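Local coordinates for glutamine cyclotransferase (Porphyromonas gingivalis W83, PDB 6QQL), which probably catalyses the zinc-dependent cyclisation of N-terminal glutamine residues of peptides and proteins to pyroglutamate, at residues 100-105 and 191-196; 180-185 and 253-258. All blocks are in the same frame, centred on the assembly; numbering follows the deposited sequence.

Contact 1: residues 100-105 and 191-196; sequences TGRMLL and AGYKAE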
loop_
_atom_site.group_PDB
_atom_site.type_symbol
_atom_site.label_atom_id
_atom_site.label_comp_id
_atom_site.label_asym_id
_atom_site.label_seq_id
_atom_site.Cartn_x
_atom_site.Cartn_y
_atom_site.Cartn_z
ATOM N N THR A 100 -1.611 14.353 -18.534
ATOM C CA THR A 100 -1.725 15.340 -17.467
ATOM C C THR A 100 -2.678 14.855 -16.382
ATOM O O THR A 100 -2.438 15.089 -15.190
ATOM C CB THR A 100 -2.194 16.698 -18.011
ATOM O OG1 THR A 100 -3.190 16.508 -19.027
ATOM C CG2 THR A 100 -1.032 17.487 -18.566
ATOM N N GLY A 101 -3.757 14.178 -16.768
ATOM C CA GLY A 101 -4.654 13.599 -15.780
ATOM C C GLY A 101 -4.118 12.247 -15.370
ATOM O O GLY A 101 -3.722 11.444 -16.225
ATOM N N ARG A 102 -4.017 12.024 -14.054
ATOM C CA ARG A 102 -3.355 10.831 -13.539
ATOM C C ARG A 102 -4.104 10.308 -12.329
ATOM O O ARG A 102 -4.603 11.086 -11.508
ATOM C CB ARG A 102 -1.877 11.080 -13.142
ATOM C CG ARG A 102 -0.988 11.713 -14.220
ATOM C CD ARG A 102 0.535 11.498 -13.974
ATOM N NE ARG A 102 0.954 10.160 -14.344
ATOM C CZ ARG A 102 0.991 9.735 -15.599
ATOM N NH1 ARG A 102 1.372 8.501 -15.876
ATOM N NH2 ARG A 102 0.618 10.538 -16.586
ATOM N N MET A 103 -4.119 8.976 -12.199
ATOM C CA MET A 103 -4.594 8.281 -11.007
ATOM C C MET A 103 -3.407 7.703 -10.253
ATOM O O MET A 103 -2.548 7.056 -10.863
ATOM C CB MET A 103 -5.531 7.138 -11.370
ATOM C CG MET A 103 -6.818 7.576 -11.970
ATOM S SD MET A 103 -7.844 8.381 -10.755
ATOM C CE MET A 103 -7.514 7.393 -9.280
ATOM N N LEU A 104 -3.403 7.851 -8.925
ATOM C CA LEU A 104 -2.289 7.440 -8.066
ATOM C C LEU A 104 -2.667 6.281 -7.140
ATOM O O LEU A 104 -3.670 6.342 -6.418
ATOM C CB LEU A 104 -1.785 8.620 -7.223
ATOM C CG LEU A 104 -0.719 8.318 -6.155
ATOM C CD1 LEU A 104 0.526 7.703 -6.760
ATOM C CD2 LEU A 104 -0.367 9.553 -5.345
ATOM N N LEU A 105 -1.840 5.240 -7.145
ATOM C CA LEU A 105 -1.978 4.083 -6.267
ATOM C C LEU A 105 -0.721 3.944 -5.413
ATOM O O LEU A 105 0.398 4.120 -5.902
ATOM C CB LEU A 105 -2.194 2.796 -7.072
ATOM C CG LEU A 105 -3.374 2.815 -8.037
ATOM C CD1 LEU A 105 -3.455 1.486 -8.737
ATOM C CD2 LEU A 105 -4.685 3.167 -7.351
ATOM N N ALA A 191 8.732 17.236 -11.851
ATOM C CA ALA A 191 8.467 18.596 -11.410
ATOM C C ALA A 191 6.976 18.900 -11.524
ATOM O O ALA A 191 6.349 18.656 -12.562
ATOM C CB ALA A 191 9.290 19.590 -12.229
ATOM N N GLY A 192 6.408 19.421 -10.442
ATOM C CA GLY A 192 4.987 19.715 -10.400
ATOM C C GLY A 192 4.108 18.498 -10.570
ATOM O O GLY A 192 3.067 18.580 -11.233
ATOM N N TYR A 193 4.499 17.366 -9.988
ATOM C CA TYR A 193 3.685 16.165 -10.115
ATOM C C TYR A 193 2.279 16.430 -9.596
ATOM O O TYR A 193 2.103 17.111 -8.584
ATOM C CB TYR A 193 4.316 14.993 -9.351
ATOM C CG TYR A 193 3.411 13.773 -9.323
ATOM C CD1 TYR A 193 2.458 13.608 -8.327
ATOM C CD2 TYR A 193 3.482 12.816 -10.308
ATOM C CE1 TYR A 193 1.616 12.522 -8.310
ATOM C CE2 TYR A 193 2.642 11.726 -10.300
ATOM C CZ TYR A 193 1.712 11.575 -9.297
ATOM O OH TYR A 193 0.864 10.478 -9.292
ATOM N N LYS A 194 1.277 15.892 -10.293
ATOM C CA LYS A 194 -0.094 16.019 -9.809
ATOM C C LYS A 194 -0.892 14.783 -10.210
ATOM O O LYS A 194 -0.628 14.155 -11.241
ATOM C CB LYS A 194 -0.801 17.272 -10.335
ATOM C CG LYS A 194 -1.830 17.807 -9.334
ATOM C CD LYS A 194 -3.316 17.627 -9.657
ATOM C CE LYS A 194 -4.127 17.946 -8.378
ATOM N NZ LYS A 194 -5.569 17.563 -8.424
ATOM N N ALA A 195 -1.861 14.421 -9.378
ATOM C CA ALA A 195 -2.769 13.339 -9.725
ATOM C C ALA A 195 -4.153 13.741 -9.262
ATOM O O ALA A 195 -4.296 14.509 -8.311
ATOM C CB ALA A 195 -2.368 11.990 -9.107
ATOM N N GLU A 196 -5.175 13.250 -9.959
ATOM C CA GLU A 196 -6.520 13.674 -9.597
ATOM C C GLU A 196 -6.944 13.057 -8.267
ATOM O O GLU A 196 -7.583 13.720 -7.442
ATOM C CB GLU A 196 -7.502 13.321 -10.715
ATOM C CG GLU A 196 -7.280 14.076 -12.003
ATOM C CD GLU A 196 -7.076 15.559 -11.781
ATOM O OE1 GLU A 196 -6.037 16.094 -12.226
ATOM O OE2 GLU A 196 -7.950 16.194 -11.153
HETATM O O HOH W 1 -3.533 14.579 -12.816
#
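At the entry to two neighbouring parallel strands of the central sheet, Arg102 opens strand 102-108 and meets Ala195 and Glu196, the residues that lead into strand 197-202. The backbone N of Glu196 donates to Arg102 O over 2.7 Å in a nearly straight bond, and Leu104 carries the pairing onward to Ala197 and Ile199. Just beside this bond the methyl of Ala195 sits 3.4 Å from Arg102 O, with CB also 3.9 Å from Leu104 CB. Tyr193 reaches the strand by its far end. With CG anti to the backbone N (chi1 173°), its side chain comes in at a slant and touches Leu104 with OH alone, 3.8 Å from both CB and CD1, while this hydroxyl hydrogen-bonds to Asp159 of strand 157-163. The same carboxylate forms a salt bridge with Arg102 NE, reached by a bend at chi3 (78°), so one acid holds both residues. Arg102 CD lies 4.2 Å from Tyr193 CE2, and NH2 is held by the carbonyls of Arg96 and Ala99. A water bridges the segments, 2.7 Å from Thr100 O and 3.0 Å from Glu196 OE1, and accepts a weak bond from Arg102 N. The arrangement is that of adjacent parallel strands starting together in the mixed sheet of an M28-family alpha/beta fold, strand 102-108 lying between 157-163 and 197-202.

Contact 2: residues 180-185 and 253-258; sequences GSQYWS and HVPVIK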
loop_
_atom_site.group_PDB
_atom_site.type_symbol
_atom_site.label_atom_id
_atom_site.label_comp_id
_atom_site.label_asym_id
_atom_site.label_seq_id
_atom_site.Cartn_x
_atom_site.Cartn_y
_atom_site.Cartn_z
ATOM N N GLY A 180 9.373 7.313 3.540
ATOM C CA GLY A 180 9.423 7.237 2.092
ATOM C C GLY A 180 8.376 8.129 1.449
ATOM O O GLY A 180 8.682 8.903 0.532
ATOM N N SER A 181 7.132 8.070 1.939
ATOM C CA SER A 181 6.127 8.955 1.364
ATOM C C SER A 181 6.384 10.404 1.759
ATOM O O SER A 181 6.025 11.324 1.011
ATOM C CB SER A 181 4.725 8.512 1.757
ATOM O OG SER A 181 4.555 8.549 3.150
ATOM N N GLN A 182 7.046 10.630 2.891
ATOM C CA GLN A 182 7.475 11.981 3.218
ATOM C C GLN A 182 8.426 12.490 2.155
ATOM O O GLN A 182 8.160 13.506 1.503
ATOM C CB GLN A 182 8.119 12.016 4.599
ATOM C CG GLN A 182 7.078 12.066 5.695
ATOM C CD GLN A 182 7.588 12.635 7.002
ATOM O OE1 GLN A 182 7.752 11.892 7.970
ATOM N NE2 GLN A 182 7.823 13.952 7.052
ATOM N N TYR A 183 9.526 11.759 1.928
ATOM C CA TYR A 183 10.514 12.205 0.951
ATOM C C TYR A 183 9.865 12.435 -0.407
ATOM O O TYR A 183 10.035 13.490 -1.022
ATOM C CB TYR A 183 11.660 11.196 0.840
ATOM C CG TYR A 183 12.780 11.708 -0.033
ATOM C CD1 TYR A 183 12.783 11.495 -1.413
ATOM C CD2 TYR A 183 13.816 12.473 0.516
ATOM C CE1 TYR A 183 13.812 12.005 -2.216
ATOM C CE2 TYR A 183 14.852 12.979 -0.271
ATOM C CZ TYR A 183 14.849 12.741 -1.636
ATOM O OH TYR A 183 15.863 13.248 -2.427
ATOM N N TRP A 184 9.049 11.484 -0.851
ATOM C CA TRP A 184 8.466 11.594 -2.179
ATOM C C TRP A 184 7.480 12.751 -2.268
ATOM O O TRP A 184 7.479 13.485 -3.263
ATOM C CB TRP A 184 7.789 10.287 -2.565
ATOM C CG TRP A 184 7.176 10.345 -3.918
ATOM C CD1 TRP A 184 7.819 10.207 -5.111
ATOM C CD2 TRP A 184 5.787 10.541 -4.229
ATOM N NE1 TRP A 184 6.921 10.310 -6.150
ATOM C CE2 TRP A 184 5.668 10.510 -5.636
ATOM C CE3 TRP A 184 4.633 10.726 -3.457
ATOM C CZ2 TRP A 184 4.440 10.660 -6.288
ATOM C CZ3 TRP A 184 3.410 10.880 -4.106
ATOM C CH2 TRP A 184 3.326 10.841 -5.506
ATOM N N SER A 185 6.628 12.935 -1.249
ATOM C CA SER A 185 5.675 14.042 -1.318
ATOM C C SER A 185 6.381 15.391 -1.346
ATOM O O SER A 185 5.864 16.337 -1.940
ATOM C CB SER A 185 4.678 14.014 -0.159
ATOM O OG SER A 185 5.319 14.094 1.101
ATOM N N HIS A 253 -0.653 8.090 3.039
ATOM C CA HIS A 253 -1.510 9.025 2.318
ATOM C C HIS A 253 -1.450 10.417 2.928
ATOM O O HIS A 253 -1.531 11.415 2.196
ATOM C CB HIS A 253 -2.953 8.511 2.269
ATOM C CG HIS A 253 -3.621 8.420 3.606
ATOM N ND1 HIS A 253 -3.048 7.786 4.689
ATOM C CD2 HIS A 253 -4.838 8.848 4.022
ATOM C CE1 HIS A 253 -3.872 7.852 5.720
ATOM N NE2 HIS A 253 -4.965 8.490 5.342
ATOM N N VAL A 254 -1.198 10.516 4.231
ATOM C CA VAL A 254 -1.197 11.830 4.868
ATOM C C VAL A 254 -0.141 12.759 4.280
ATOM O O VAL A 254 -0.502 13.864 3.842
ATOM C CB VAL A 254 -1.070 11.688 6.392
ATOM C CG1 VAL A 254 -0.857 13.071 6.986
ATOM C CG2 VAL A 254 -2.304 10.998 6.946
ATOM N N PRO A 255 1.150 12.387 4.214
ATOM C CA PRO A 255 2.129 13.321 3.608
ATOM C C PRO A 255 1.754 13.748 2.210
ATOM O O PRO A 255 1.981 14.910 1.855
ATOM C CB PRO A 255 3.444 12.527 3.605
ATOM C CG PRO A 255 3.249 11.452 4.623
ATOM C CD PRO A 255 1.787 11.124 4.637
ATOM N N VAL A 256 1.144 12.854 1.425
ATOM C CA VAL A 256 0.766 13.184 0.054
ATOM C C VAL A 256 -0.311 14.266 0.032
ATOM O O VAL A 256 -0.283 15.181 -0.805
ATOM C CB VAL A 256 0.333 11.907 -0.696
ATOM C CG1 VAL A 256 -0.129 12.226 -2.107
ATOM C CG2 VAL A 256 1.499 10.926 -0.764
ATOM N N ILE A 257 -1.262 14.199 0.960
ATOM C CA ILE A 257 -2.287 15.231 1.006
ATOM C C ILE A 257 -1.678 16.561 1.417
ATOM O O ILE A 257 -1.944 17.594 0.793
ATOM C CB ILE A 257 -3.427 14.801 1.938
ATOM C CG1 ILE A 257 -4.105 13.545 1.370
ATOM C CG2 ILE A 257 -4.422 15.943 2.107
ATOM C CD1 ILE A 257 -4.788 12.671 2.411
ATOM N N LYS A 258 -0.827 16.564 2.445
ATOM C CA LYS A 258 -0.271 17.838 2.895
ATOM C C LYS A 258 0.587 18.464 1.802
ATOM O O LYS A 258 0.280 19.555 1.312
ATOM C CB LYS A 258 0.525 17.673 4.203
ATOM C CG LYS A 258 -0.358 17.334 5.462
ATOM C CD LYS A 258 -1.457 18.397 5.774
ATOM C CE LYS A 258 -2.564 17.894 6.718
ATOM N NZ LYS A 258 -3.304 19.049 7.327
#
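Pro255 packs its ring against Ser181, Gln182 and Ser185, where helix 179-186 runs beside helix 253-260. The two short axes are nearly parallel, 18° apart and 8.3 Å at closest approach, consistent with the serines and proline that line the interface. Pro255 CG lies 3.5 Å from Ser181 OG and also meets the aliphatic CG of Gln182, whose chain crosses the proline ring at about a right angle. One turn beyond Ser181, Ser185 sets OG 3.5 Å from Pro255 CB. Both serines hold their hydroxyls between the backbone N and the carbonyl carbon (chi1 61° and 59°), which turns the oxygens back along their own helix while leaving them against the proline. Ser181 OG is hydrogen-bonded to Cys178 O and to Asp252 OD1. Ser185 OG lies 2.9 Å from both Ser181 O and Gln182 O; a hydrogen bond joins it to Asn259 OD1, so polar links flank the apolar proline. Trp184 instead extends CG anti to its backbone N (chi1 -180°), bringing CZ3 of the indole within 3.9 Å of Val256 CG2; the methyl meets the ring edge in its plane. The indole NE1 is directed to His189. Helix 179-186 precedes strand 197-202 and helix 253-260 precedes strand 264-268, neighbouring parallel strands, so the pair belongs to the helical layer of an M28-type alpha/beta fold.

In the fold
The centres of contact 1 and contact 2 are about 14 Å apart, and the two meet chiefly at Trp184. Its CH2 lies 3.7 Å from Tyr193 CE1, where the two rings pack edge-to-face, and 3.9 Å from Leu104 CD2; Leu104 CD2 also comes within 4.2 Å of Val256 CG1. The helix pair thus meets Leu104 through Trp184 and Val256, and the loop before strand 197-202 through Trp184. Along the chain the segments alternate, 180-185 and 191-196 following one another. Contact 2 is nearer the metal: the Ser181 side chain is about 12 Å from the zinc ion, which Asp133, Asp167 and His283 bind. Contact 1 lies away from that site.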